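Local atomic coordinates of probable cell division protein WhiA (Thermotoga maritima, PDB entry 3HYJ), a protein that is probably involved in cell division and chromosome segregation, and joins a degenerate LAGLIDADG homing endonuclease domain to a C-terminal helix-turn-helix domain. Residues K37-L42 and E135-E140. Residues are numbered along the deposited sequence; the frame is centred on the assembly and turned at random.
Sequences KARGDL and EINLFE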
# COMPACT_ATOMS: atom_id res chain seq x y z
N LYS A 37 2.34 -7.63 -2.27
CA LYS A 37 1.24 -8.01 -3.17
C LYS A 37 0.87 -6.91 -4.16
O LYS A 37 0.48 -7.22 -5.26
CB LYS A 37 -0.01 -8.43 -2.40
CG LYS A 37 0.16 -9.65 -1.55
CD LYS A 37 0.47 -10.89 -2.37
CE LYS A 37 0.23 -12.16 -1.58
NZ LYS A 37 -0.04 -13.28 -2.52
N ALA A 38 0.97 -5.64 -3.77
CA ALA A 38 0.64 -4.56 -4.69
C ALA A 38 1.77 -4.34 -5.71
O ALA A 38 1.49 -4.14 -6.89
CB ALA A 38 0.31 -3.29 -3.94
N ARG A 39 3.04 -4.42 -5.26
CA ARG A 39 4.20 -4.04 -6.10
C ARG A 39 5.48 -4.92 -6.06
O ARG A 39 6.51 -4.52 -6.59
CB ARG A 39 4.63 -2.63 -5.70
CG ARG A 39 3.67 -1.56 -6.02
CD ARG A 39 3.64 -1.30 -7.51
NE ARG A 39 2.69 -0.25 -7.81
CZ ARG A 39 1.96 -0.18 -8.92
NH1 ARG A 39 2.08 -1.11 -9.87
NH2 ARG A 39 1.10 0.83 -9.07
N GLY A 40 5.42 -6.09 -5.45
CA GLY A 40 6.61 -6.89 -5.25
C GLY A 40 6.86 -7.80 -6.42
O GLY A 40 5.93 -8.17 -7.11
N ASP A 41 8.11 -8.15 -6.66
CA ASP A 41 8.48 -9.13 -7.67
C ASP A 41 9.60 -10.02 -7.14
O ASP A 41 10.72 -9.55 -6.94
CB ASP A 41 8.91 -8.43 -8.97
CG ASP A 41 9.50 -9.42 -9.99
OD1 ASP A 41 8.77 -10.31 -10.47
OD2 ASP A 41 10.71 -9.29 -10.31
N LEU A 42 9.27 -11.30 -6.92
CA LEU A 42 10.19 -12.33 -6.42
C LEU A 42 10.99 -12.95 -7.55
O LEU A 42 10.43 -13.23 -8.61
CB LEU A 42 9.41 -13.46 -5.75
CG LEU A 42 9.25 -13.42 -4.23
CD1 LEU A 42 7.79 -13.49 -3.84
CD2 LEU A 42 10.05 -14.53 -3.57
N GLU A 135 -8.42 3.65 -5.65
CA GLU A 135 -8.14 2.35 -6.20
C GLU A 135 -6.80 1.87 -5.69
O GLU A 135 -5.97 2.69 -5.26
CB GLU A 135 -8.17 2.39 -7.73
CG GLU A 135 -6.98 3.05 -8.37
CD GLU A 135 -7.10 3.14 -9.88
OE1 GLU A 135 -8.24 2.97 -10.40
OE2 GLU A 135 -6.04 3.38 -10.53
N ILE A 136 -6.63 0.55 -5.71
CA ILE A 136 -5.37 -0.08 -5.39
C ILE A 136 -5.02 -1.17 -6.39
O ILE A 136 -5.75 -2.15 -6.52
CB ILE A 136 -5.40 -0.73 -4.04
CG1 ILE A 136 -5.72 0.29 -2.96
CG2 ILE A 136 -4.05 -1.41 -3.77
CD1 ILE A 136 -5.86 -0.35 -1.60
N ASN A 137 -3.90 -1.00 -7.07
CA ASN A 137 -3.37 -2.03 -7.93
C ASN A 137 -3.16 -3.29 -7.13
O ASN A 137 -2.41 -3.28 -6.16
CB ASN A 137 -2.03 -1.59 -8.50
CG ASN A 137 -1.48 -2.57 -9.51
OD1 ASN A 137 -1.86 -2.54 -10.69
ND2 ASN A 137 -0.57 -3.46 -9.05
N LEU A 138 -3.84 -4.38 -7.49
CA LEU A 138 -3.67 -5.65 -6.77
C LEU A 138 -4.04 -6.77 -7.70
O LEU A 138 -5.19 -6.92 -8.05
CB LEU A 138 -4.56 -5.68 -5.53
CG LEU A 138 -4.56 -6.98 -4.72
CD1 LEU A 138 -3.13 -7.36 -4.28
CD2 LEU A 138 -5.47 -6.83 -3.51
N PHE A 139 -3.08 -7.56 -8.13
CA PHE A 139 -3.33 -8.42 -9.28
C PHE A 139 -3.95 -9.78 -8.94
O PHE A 139 -4.86 -10.25 -9.65
CB PHE A 139 -2.05 -8.62 -10.08
CG PHE A 139 -2.27 -9.42 -11.32
CD1 PHE A 139 -2.71 -8.80 -12.48
CD2 PHE A 139 -2.07 -10.80 -11.32
CE1 PHE A 139 -2.92 -9.54 -13.63
CE2 PHE A 139 -2.28 -11.54 -12.45
CZ PHE A 139 -2.71 -10.91 -13.61
N GLU A 140 -3.44 -10.42 -7.90
CA GLU A 140 -3.78 -11.79 -7.60
C GLU A 140 -5.23 -11.89 -7.16
O GLU A 140 -5.63 -11.22 -6.22
CB GLU A 140 -2.85 -12.26 -6.50
CG GLU A 140 -2.95 -13.69 -6.11
CD GLU A 140 -1.96 -13.96 -5.00
OE1 GLU A 140 -0.74 -13.82 -5.25
OE2 GLU A 140 -2.40 -14.26 -3.86
O HOH W 1 -0.41 -6.26 -8.13
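N137 ND2 lies over one face of the R39 guanidinium, nearest NH1 (3.6 Å), with the amide and guanidinium planes stacked 14° apart. The side chains cross at about a right angle, and N137 CB lies near R39 NH2. At its edge the same amide gives an N-H to the backbone: N137 ND2 donates to A38 O at 3.1 Å, close to the amide plane and in the carbonyl plane, although the bond is bent (136° at the hydrogen). CG of N137 stands anti to its own backbone nitrogen (chi1 -175°), which carries the amide across to the C-terminal part of helix 25-39. A38 O also accepts from a water, which in turn takes a weak bond from F139 N. Replacing N137 by an alanine is likely to cost A38 O its bond from the amide and the R39 guanidinium the flat group stacked on it. Farther along, K37 NZ makes a salt bridge to E140, 2.9 Å from OE1 and equally far from OE2, each hydrogen bond being weak; OE2 is also bonded to T143 OG1. Between the two polar pairs, L138 CD1 packs against K37 CB at 3.8 Å. A38 CB touches N137 O at 3.5 Å. The contact joins the two LAGLIDADG-like halves of this N-terminal domain: the C-terminal part of helix 25-39 meets the exit of strand 134-137, and E140 is the N-cap residue of helix 141-155. Helix 108-122, probably the partner of helix 25-39 in the LAGLIDADG helix pair of this degenerate homing endonuclease fold, lines the junction, with L118 touching A38, I136 and L138, and S121 O accepting from R39 NE, while T143 and L144 of helix 141-155 pack on L138.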